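Local coordinates for protein o-succinylbenzoate synthase (Synechococcus elongatus, PDB 2OZT) that converts 2-succinyl-6-hydroxy-2,4-cyclohexadiene-1-carboxylate to 2-succinylbenzoate by metal-dependent dehydration, a step on the route to phylloquinone, at residues V42-I47 and T313-L318; I278-I283 and R302-P307; E122-S127 and L155-P160. All coordinates share one frame; numbering follows the deposited sequence.

Contact 1 (V42-I47 and T313-L318); sequences VGYGEI and TAYERL
The carboxylate of E316 is held through both oxygens: OE1 accepts a hydrogen bond from the Y44 hydroxyl, and OE2 forms a salt bridge with R34 of the neighbouring strand 23-36. In the model Y44 OH lies 2.5 Å from E316 OE1, but it also sits too near the carboxyl carbon of E316, so the exact length of this bond is doubtful. E316 OE1 meets the tyrosine at its edge, close to the ring plane, whereas the carboxylate is turned 67° from that ring. A bend in the glutamate chain at chi2 (-79°) brings the acid across the Y44 side chain at about a right angle.

One face of the Y44 ring is taken by the first side-chain carbon of Y315. Y315 CB stands 3.7 Å from the Y44 ring centroid, a CH-pi contact, and is 3.4 Å from Y44 CE2. Beyond it the Y315 ring is nearly parallel to that of Y44, at 26°, but slid aside, with centroids 5.1 Å apart and little overlap. Y315 continues onto helix 277-290, and both tyrosines touch L101.

Strand 42-47 is an edge strand of the antiparallel sheet. Helix 312-320, near the chain's C-terminus, thus packs on the N-terminal domain, consistent with the capping domain of the enolase superfamily, to which the C-terminal part of the chain contributes. A buried tyrosine phenol and an arginine share one acid at this junction, so E316 is probably held as the anion, its charge balanced largely by R34.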
loop_
_atom_site.group_PDB
_atom_site.type_symbol
_atom_site.label_atom_id
_atom_site.label_comp_id
_atom_site.label_asym_id
_atom_site.label_seq_id
_atom_site.Cartn_x
_atom_site.Cartn_y
_atom_site.Cartn_z
ATOM N N VAL A 42 4.039 12.208 -24.295
ATOM C CA VAL A 42 3.945 12.714 -22.909
ATOM C C VAL A 42 3.881 11.533 -21.952
ATOM O O VAL A 42 3.351 10.481 -22.293
ATOM C CB VAL A 42 2.723 13.591 -22.732
ATOM C CG1 VAL A 42 2.552 14.017 -21.270
ATOM C CG2 VAL A 42 2.869 14.867 -23.527
ATOM N N GLY A 43 4.468 11.706 -20.767
ATOM C CA GLY A 43 4.318 10.680 -19.708
ATOM C C GLY A 43 4.002 11.420 -18.420
ATOM O O GLY A 43 4.206 12.636 -18.318
ATOM N N TYR A 44 3.473 10.664 -17.452
ATOM C CA TYR A 44 3.055 11.266 -16.154
ATOM C C TYR A 44 3.441 10.374 -14.996
ATOM O O TYR A 44 3.460 9.168 -15.139
ATOM C CB TYR A 44 1.538 11.488 -16.086
ATOM C CG TYR A 44 0.969 12.442 -17.109
ATOM C CD1 TYR A 44 0.711 13.782 -16.800
ATOM C CD2 TYR A 44 0.680 11.980 -18.389
ATOM C CE1 TYR A 44 0.167 14.626 -17.793
ATOM C CE2 TYR A 44 0.144 12.796 -19.340
ATOM C CZ TYR A 44 -0.104 14.095 -19.046
ATOM O OH TYR A 44 -0.632 14.846 -20.093
ATOM N N GLY A 45 3.708 10.995 -13.844
ATOM C CA GLY A 45 4.035 10.222 -12.631
ATOM C C GLY A 45 3.500 11.011 -11.453
ATOM O O GLY A 45 3.108 12.181 -11.548
ATOM N N GLU A 46 3.482 10.313 -10.321
ATOM C CA GLU A 46 2.982 10.909 -9.075
ATOM C C GLU A 46 3.903 10.562 -7.919
ATOM O O GLU A 46 4.268 9.399 -7.728
ATOM C CB GLU A 46 1.575 10.395 -8.815
ATOM C CG GLU A 46 0.988 10.853 -7.465
ATOM C CD GLU A 46 -0.473 10.438 -7.273
ATOM O OE1 GLU A 46 -1.148 9.898 -8.199
ATOM O OE2 GLU A 46 -0.956 10.630 -6.096
ATOM N N ILE A 47 4.238 11.590 -7.127
ATOM C CA ILE A 47 5.056 11.461 -5.902
ATOM C C ILE A 47 4.181 11.855 -4.718
ATOM O O ILE A 47 3.787 13.018 -4.575
ATOM C CB ILE A 47 6.240 12.446 -5.945
ATOM C CG1 ILE A 47 7.084 12.190 -7.219
ATOM C CG2 ILE A 47 7.106 12.408 -4.715
ATOM C CD1 ILE A 47 8.185 13.239 -7.468
ATOM N N THR A 313 -6.063 11.642 -22.918
ATOM C CA THR A 313 -6.758 12.889 -22.592
ATOM C C THR A 313 -7.161 12.980 -21.119
ATOM O O THR A 313 -7.191 14.076 -20.548
ATOM C CB THR A 313 -8.013 13.071 -23.456
ATOM O OG1 THR A 313 -8.895 11.966 -23.243
ATOM C CG2 THR A 313 -7.630 13.150 -24.913
ATOM N N ALA A 314 -7.467 11.834 -20.502
ATOM C CA ALA A 314 -7.815 11.817 -19.078
ATOM C C ALA A 314 -6.644 12.298 -18.217
ATOM O O ALA A 314 -6.855 13.011 -17.219
ATOM C CB ALA A 314 -8.247 10.432 -18.626
ATOM N N TYR A 315 -5.423 11.917 -18.594
ATOM C CA TYR A 315 -4.240 12.429 -17.908
ATOM C C TYR A 315 -4.138 13.931 -18.128
ATOM O O TYR A 315 -3.863 14.683 -17.188
ATOM C CB TYR A 315 -2.958 11.793 -18.437
ATOM C CG TYR A 315 -2.709 10.373 -17.953
ATOM C CD1 TYR A 315 -3.263 9.282 -18.612
ATOM C CD2 TYR A 315 -1.856 10.130 -16.891
ATOM C CE1 TYR A 315 -3.023 7.975 -18.197
ATOM C CE2 TYR A 315 -1.597 8.828 -16.461
ATOM C CZ TYR A 315 -2.187 7.750 -17.112
ATOM O OH TYR A 315 -1.935 6.446 -16.706
ATOM N N GLU A 316 -4.313 14.351 -19.385
ATOM C CA GLU A 316 -4.198 15.774 -19.711
ATOM C C GLU A 316 -5.230 16.621 -18.968
ATOM O O GLU A 316 -4.884 17.707 -18.494
ATOM C CB GLU A 316 -4.263 16.013 -21.217
ATOM C CG GLU A 316 -2.958 15.625 -21.959
ATOM C CD GLU A 316 -1.806 16.665 -21.851
ATOM O OE1 GLU A 316 -1.426 17.132 -20.725
ATOM O OE2 GLU A 316 -1.246 17.005 -22.924
ATOM N N ARG A 317 -6.466 16.133 -18.843
ATOM C CA ARG A 317 -7.508 16.817 -18.045
ATOM C C ARG A 317 -7.086 16.978 -16.590
ATOM O O ARG A 317 -7.270 18.048 -15.994
ATOM C CB ARG A 317 -8.845 16.068 -18.086
ATOM C CG ARG A 317 -9.650 16.192 -19.396
ATOM C CD ARG A 317 -11.065 15.607 -19.241
ATOM N NE ARG A 317 -11.285 14.415 -20.072
ATOM C CZ ARG A 317 -11.410 13.164 -19.624
ATOM N NH1 ARG A 317 -11.601 12.178 -20.495
ATOM N NH2 ARG A 317 -11.336 12.883 -18.323
ATOM N N LEU A 318 -6.513 15.913 -16.017
ATOM C CA LEU A 318 -6.131 15.917 -14.611
ATOM C C LEU A 318 -5.058 16.982 -14.436
ATOM O O LEU A 318 -5.142 17.823 -13.540
ATOM C CB LEU A 318 -5.602 14.529 -14.206
ATOM C CG LEU A 318 -5.465 14.160 -12.734
ATOM C CD1 LEU A 318 -6.786 14.347 -11.963
ATOM C CD2 LEU A 318 -5.069 12.718 -12.641
#

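Contact 2 (I278-I283 and R302-P307); sequences IARTAI and RWRSAP
R280 reaches from helix 277-290 to the backbone carbonyl of R304 and gives it both terminal nitrogens. The sounder bond runs from R280 NH2 to R304 O, 2.8 Å with an N-H...O angle of 141°; that from R280 NH1 to the same R304 O, 3.0 Å, is weak. The NH2 donor stands above the carbonyl plane, 35° out of it, and the oxygen is itself tilted slightly from the guanidinium plane. R280 NE is turned to a different partner, the carboxylate of E275, in a salt bridge.

A306 covers one face of this guanidinium: its CB lies over the centre of the group, 3.5 Å from R280 CZ. The R304 side chain crosses that of R280 at a slant, with R304 CB 3.7 Å from R280 NH2. R304 then runs on extended, its CG anti to the backbone N (chi1 -176°), to a salt bridge with E12 and hydrogen bonds to Y10 OH and L274 O. The two guanidinium planes are steeply inclined to each other.

The contact ties the last barrel helix to the segment that returns to the N-terminal domain. With E275 and E12 each taking one arginine, the like charges are probably well compensated, and a carbonyl of an irregular loop gains a charged donor.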
loop_
_atom_site.group_PDB
_atom_site.type_symbol
_atom_site.label_atom_id
_atom_site.label_comp_id
_atom_site.label_asym_id
_atom_site.label_seq_id
_atom_site.Cartn_x
_atom_site.Cartn_y
_atom_site.Cartn_z
ATOM N N ILE A 278 -3.014 8.793 -11.105
ATOM C CA ILE A 278 -1.774 8.618 -11.871
ATOM C C ILE A 278 -0.937 7.486 -11.245
ATOM O O ILE A 278 -0.568 6.535 -11.903
ATOM C CB ILE A 278 -1.008 9.923 -12.016
ATOM C CG1 ILE A 278 -1.822 10.829 -12.948
ATOM C CG2 ILE A 278 0.402 9.669 -12.534
ATOM C CD1 ILE A 278 -1.223 12.285 -13.079
ATOM N N ALA A 279 -0.723 7.564 -9.927
ATOM C CA ALA A 279 0.045 6.520 -9.237
ATOM C C ALA A 279 -0.677 5.189 -9.274
ATOM O O ALA A 279 -0.061 4.165 -9.501
ATOM C CB ALA A 279 0.234 6.942 -7.755
ATOM N N ARG A 280 -1.988 5.196 -9.007
ATOM C CA ARG A 280 -2.723 3.891 -8.981
ATOM C C ARG A 280 -2.649 3.217 -10.355
ATOM O O ARG A 280 -2.438 2.010 -10.419
ATOM C CB ARG A 280 -4.194 4.042 -8.572
ATOM C CG ARG A 280 -4.324 4.419 -7.149
ATOM C CD ARG A 280 -5.662 4.058 -6.481
ATOM N NE ARG A 280 -5.764 4.951 -5.329
ATOM C CZ ARG A 280 -6.863 5.224 -4.627
ATOM N NH1 ARG A 280 -8.033 4.621 -4.912
ATOM N NH2 ARG A 280 -6.775 6.096 -3.628
ATOM N N THR A 281 -2.812 3.992 -11.434
ATOM C CA THR A 281 -2.779 3.391 -12.763
ATOM C C THR A 281 -1.386 2.859 -13.067
ATOM O O THR A 281 -1.252 1.766 -13.626
ATOM C CB THR A 281 -3.239 4.378 -13.847
ATOM O OG1 THR A 281 -4.507 4.912 -13.482
ATOM C CG2 THR A 281 -3.440 3.628 -15.182
ATOM N N ALA A 282 -0.355 3.589 -12.666
ATOM C CA ALA A 282 1.003 3.111 -12.792
ATOM C C ALA A 282 1.224 1.794 -12.045
ATOM O O ALA A 282 1.939 0.906 -12.525
ATOM C CB ALA A 282 1.976 4.145 -12.268
ATOM N N ILE A 283 0.644 1.678 -10.846
ATOM C CA ILE A 283 0.796 0.455 -10.089
ATOM C C ILE A 283 0.067 -0.706 -10.777
ATOM O O ILE A 283 0.622 -1.800 -10.885
ATOM C CB ILE A 283 0.281 0.656 -8.636
ATOM C CG1 ILE A 283 1.190 1.638 -7.899
ATOM C CG2 ILE A 283 0.280 -0.687 -7.894
ATOM C CD1 ILE A 283 0.571 2.143 -6.525
ATOM N N ARG A 302 -13.690 4.972 -0.068
ATOM C CA ARG A 302 -14.374 5.859 0.881
ATOM C C ARG A 302 -13.592 7.118 1.139
ATOM O O ARG A 302 -14.194 8.196 1.321
ATOM C CB ARG A 302 -14.636 5.166 2.207
ATOM C CG ARG A 302 -15.865 4.316 2.157
ATOM C CD ARG A 302 -16.181 3.713 3.502
ATOM N NE ARG A 302 -16.489 4.740 4.487
ATOM C CZ ARG A 302 -16.648 4.492 5.782
ATOM N NH1 ARG A 302 -16.508 3.246 6.236
ATOM N NH2 ARG A 302 -16.937 5.479 6.617
ATOM N N TRP A 303 -12.262 6.990 1.217
ATOM C CA TRP A 303 -11.389 8.113 1.566
ATOM C C TRP A 303 -10.815 8.748 0.343
ATOM O O TRP A 303 -10.799 9.969 0.228
ATOM C CB TRP A 303 -10.288 7.707 2.565
ATOM C CG TRP A 303 -10.959 7.111 3.717
ATOM C CD1 TRP A 303 -11.592 7.777 4.741
ATOM C CD2 TRP A 303 -11.240 5.732 3.902
ATOM N NE1 TRP A 303 -12.211 6.877 5.576
ATOM C CE2 TRP A 303 -12.005 5.612 5.086
ATOM C CE3 TRP A 303 -10.904 4.572 3.191
ATOM C CZ2 TRP A 303 -12.424 4.372 5.582
ATOM C CZ3 TRP A 303 -11.332 3.343 3.686
ATOM C CH2 TRP A 303 -12.091 3.259 4.866
ATOM N N ARG A 304 -10.328 7.943 -0.588
ATOM C CA ARG A 304 -9.824 8.550 -1.820
ATOM C C ARG A 304 -10.116 7.704 -3.024
ATOM O O ARG A 304 -9.478 6.690 -3.275
ATOM C CB ARG A 304 -8.335 8.870 -1.746
ATOM C CG ARG A 304 -7.860 9.583 -3.001
ATOM C CD ARG A 304 -6.442 10.097 -2.843
ATOM N NE ARG A 304 -6.082 10.945 -3.986
ATOM C CZ ARG A 304 -4.895 11.531 -4.141
ATOM N NH1 ARG A 304 -3.883 11.270 -3.337
ATOM N NH2 ARG A 304 -4.667 12.277 -5.221
ATOM N N SER A 305 -11.094 8.169 -3.776
ATOM C CA SER A 305 -11.482 7.539 -4.989
ATOM C C SER A 305 -10.524 8.002 -6.079
ATOM O O SER A 305 -10.236 9.196 -6.213
ATOM C CB SER A 305 -12.940 7.934 -5.287
ATOM O OG SER A 305 -13.284 7.589 -6.601
ATOM N N ALA A 306 -10.027 7.051 -6.849
ATOM C CA ALA A 306 -9.063 7.371 -7.904
ATOM C C ALA A 306 -9.223 6.371 -9.034
ATOM O O ALA A 306 -8.460 5.403 -9.170
ATOM C CB ALA A 306 -7.643 7.362 -7.334
ATOM N N PRO A 307 -10.269 6.556 -9.837
ATOM C CA PRO A 307 -10.507 5.632 -10.942
ATOM C C PRO A 307 -9.315 5.565 -11.902
ATOM O O PRO A 307 -8.680 6.591 -12.200
ATOM C CB PRO A 307 -11.747 6.235 -11.626
ATOM C CG PRO A 307 -12.453 6.966 -10.463
ATOM C CD PRO A 307 -11.313 7.598 -9.738
#

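Contact 3 (E122-S127 and L155-P160); sequences EQWQQS and LAALPP
W124 lies between L158 and a residue of its own helix, its indole presenting one face to each. L158 CD2 stands over the five-membered ring, 4.0 Å from its centroid and 21° off the normal, a CH-pi contact displaced toward the rim. Against the opposite face lies Q125 CG, 3.5 Å above the plane. The first torsion of W124 (chi1 63°) sets CG between the backbone N and the carbonyl carbon, and this swings the indole out from helix 120-129 toward the end of helix 144-157.

The six-membered ring carries the rest. P159, whose side chain points to meet the indole, approaches this ring obliquely on the same side as L158, with P159 CD 3.5 Å from W124 CZ3 and its CG close behind. The A157 carbonyl comes in obliquely too, A157 O being 3.4 Å from W124 CZ2. L158 is where the chain leaves helical geometry, and K191 NZ binds the carbonyl oxygens of both L155 and L158 at this end.

The two helices belong to successive beta-alpha units of the barrel, and F135 on the strand between them touches both W124 and L158. No hydrogen bond crosses here: aromatic, alanine, leucine and proline carbons make the join, with the A157 carbonyl against the ring, so cohesion rests mostly on dispersion and the burial of apolar surface.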
loop_
_atom_site.group_PDB
_atom_site.type_symbol
_atom_site.label_atom_id
_atom_site.label_comp_id
_atom_site.label_asym_id
_atom_site.label_seq_id
_atom_site.Cartn_x
_atom_site.Cartn_y
_atom_site.Cartn_z
ATOM N N GLU A 122 -21.964 -6.555 10.015
ATOM C CA GLU A 122 -23.039 -6.074 9.147
ATOM C C GLU A 122 -22.456 -5.482 7.871
ATOM O O GLU A 122 -23.210 -5.112 6.962
ATOM C CB GLU A 122 -23.919 -5.018 9.847
ATOM C CG GLU A 122 -23.157 -3.713 10.136
ATOM C CD GLU A 122 -23.651 -2.913 11.346
ATOM O OE1 GLU A 122 -24.418 -3.451 12.179
ATOM O OE2 GLU A 122 -23.200 -1.762 11.499
ATOM N N GLN A 123 -21.127 -5.415 7.779
ATOM C CA GLN A 123 -20.490 -4.722 6.646
ATOM C C GLN A 123 -19.902 -5.632 5.573
ATOM O O GLN A 123 -19.488 -5.130 4.520
ATOM C CB GLN A 123 -19.363 -3.796 7.115
ATOM C CG GLN A 123 -19.856 -2.561 7.865
ATOM C CD GLN A 123 -18.723 -1.653 8.302
ATOM O OE1 GLN A 123 -17.535 -1.936 8.078
ATOM N NE2 GLN A 123 -19.085 -0.545 8.958
ATOM N N TRP A 124 -19.854 -6.925 5.795
ATOM C CA TRP A 124 -19.216 -7.818 4.799
ATOM C C TRP A 124 -20.162 -8.194 3.673
ATOM O O TRP A 124 -19.712 -8.468 2.536
ATOM C CB TRP A 124 -18.662 -9.095 5.478
ATOM C CG TRP A 124 -19.674 -10.005 6.143
ATOM C CD1 TRP A 124 -20.000 -10.052 7.464
ATOM C CD2 TRP A 124 -20.437 -11.026 5.493
ATOM N NE1 TRP A 124 -20.920 -11.049 7.668
ATOM C CE2 TRP A 124 -21.223 -11.650 6.469
ATOM C CE3 TRP A 124 -20.543 -11.451 4.150
ATOM C CZ2 TRP A 124 -22.098 -12.694 6.165
ATOM C CZ3 TRP A 124 -21.411 -12.469 3.838
ATOM C CH2 TRP A 124 -22.185 -13.089 4.851
ATOM N N GLN A 125 -21.464 -8.179 3.953
ATOM C CA GLN A 125 -22.448 -8.726 3.019
ATOM C C GLN A 125 -22.507 -7.986 1.681
ATOM O O GLN A 125 -22.530 -8.648 0.639
ATOM C CB GLN A 125 -23.836 -8.749 3.724
ATOM C CG GLN A 125 -23.928 -9.711 4.935
ATOM C CD GLN A 125 -23.541 -9.055 6.249
ATOM O OE1 GLN A 125 -22.869 -7.998 6.310
ATOM N NE2 GLN A 125 -23.961 -9.703 7.352
ATOM N N GLN A 126 -22.560 -6.653 1.687
ATOM C CA GLN A 126 -22.660 -5.922 0.424
ATOM C C GLN A 126 -21.384 -6.113 -0.355
ATOM O O GLN A 126 -21.437 -6.267 -1.583
ATOM C CB GLN A 126 -22.933 -4.444 0.721
ATOM C CG GLN A 126 -23.035 -3.569 -0.506
ATOM C CD GLN A 126 -24.375 -3.677 -1.223
ATOM O OE1 GLN A 126 -25.293 -4.376 -0.781
ATOM N NE2 GLN A 126 -24.489 -2.968 -2.338
ATOM N N SER A 127 -20.225 -6.124 0.318
ATOM C CA SER A 127 -18.970 -6.368 -0.391
ATOM C C SER A 127 -18.907 -7.767 -1.007
ATOM O O SER A 127 -18.515 -7.932 -2.172
ATOM C CB SER A 127 -17.758 -6.152 0.519
ATOM O OG SER A 127 -17.738 -4.816 0.964
ATOM N N LEU A 155 -16.478 -15.232 11.965
ATOM C CA LEU A 155 -16.016 -16.423 11.276
ATOM C C LEU A 155 -17.140 -17.406 11.015
ATOM O O LEU A 155 -17.147 -18.067 9.976
ATOM C CB LEU A 155 -14.914 -17.113 12.055
ATOM C CG LEU A 155 -13.584 -16.390 12.163
ATOM C CD1 LEU A 155 -12.699 -17.119 13.142
ATOM C CD2 LEU A 155 -12.944 -16.317 10.770
ATOM N N ALA A 156 -18.079 -17.497 11.957
ATOM C CA ALA A 156 -19.269 -18.332 11.747
ATOM C C ALA A 156 -20.181 -17.844 10.632
ATOM O O ALA A 156 -20.793 -18.658 9.920
ATOM C CB ALA A 156 -20.031 -18.448 13.047
ATOM N N ALA A 157 -20.287 -16.525 10.477
ATOM C CA ALA A 157 -21.166 -15.905 9.485
ATOM C C ALA A 157 -20.599 -15.835 8.054
ATOM O O ALA A 157 -21.347 -15.904 7.096
ATOM C CB ALA A 157 -21.523 -14.528 9.946
ATOM N N LEU A 158 -19.283 -15.667 7.916
ATOM C CA LEU A 158 -18.704 -15.499 6.569
ATOM C C LEU A 158 -18.948 -16.734 5.725
ATOM O O LEU A 158 -18.873 -17.857 6.215
ATOM C CB LEU A 158 -17.199 -15.211 6.657
ATOM C CG LEU A 158 -16.820 -13.804 7.127
ATOM C CD1 LEU A 158 -15.322 -13.766 7.433
ATOM C CD2 LEU A 158 -17.118 -12.814 6.027
ATOM N N PRO A 159 -19.257 -16.550 4.433
ATOM C CA PRO A 159 -19.553 -17.748 3.617
ATOM C C PRO A 159 -18.331 -18.593 3.322
ATOM O O PRO A 159 -17.187 -18.115 3.427
ATOM C CB PRO A 159 -20.075 -17.154 2.292
ATOM C CG PRO A 159 -20.468 -15.733 2.623
ATOM C CD PRO A 159 -19.438 -15.306 3.660
ATOM N N PRO A 160 -18.538 -19.842 2.888
ATOM C CA PRO A 160 -17.429 -20.667 2.420
ATOM C C PRO A 160 -16.606 -19.956 1.368
ATOM O O PRO A 160 -17.172 -19.342 0.410
ATOM C CB PRO A 160 -18.124 -21.883 1.787
ATOM C CG PRO A 160 -19.455 -21.942 2.478
ATOM C CD PRO A 160 -19.852 -20.539 2.811
#

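How the contacts relate
Contacts 1 and 2 adjoin, their centres 12 Å apart, and lie at or beside the interface between the N-terminal domain and the barrel. E46 of strand 42-47 joins them directly, E46 OE1 lying 2.9 Å from A279 N in a probable hydrogen bond. Contact 1 is the more buried and mixes aromatic packing with a shared acid; contact 2, partly buried, relies on arginines satisfied by a carbonyl and by acids nearby. Contact 3, also partly buried, lies in the barrel's outer layer and is mostly apolar. It touches neither of the others, though its nearest atoms come within about 5 Å of contact 2. Contact 1 joins segments 266 residues apart, whereas contacts 2 and 3 join elements close in sequence.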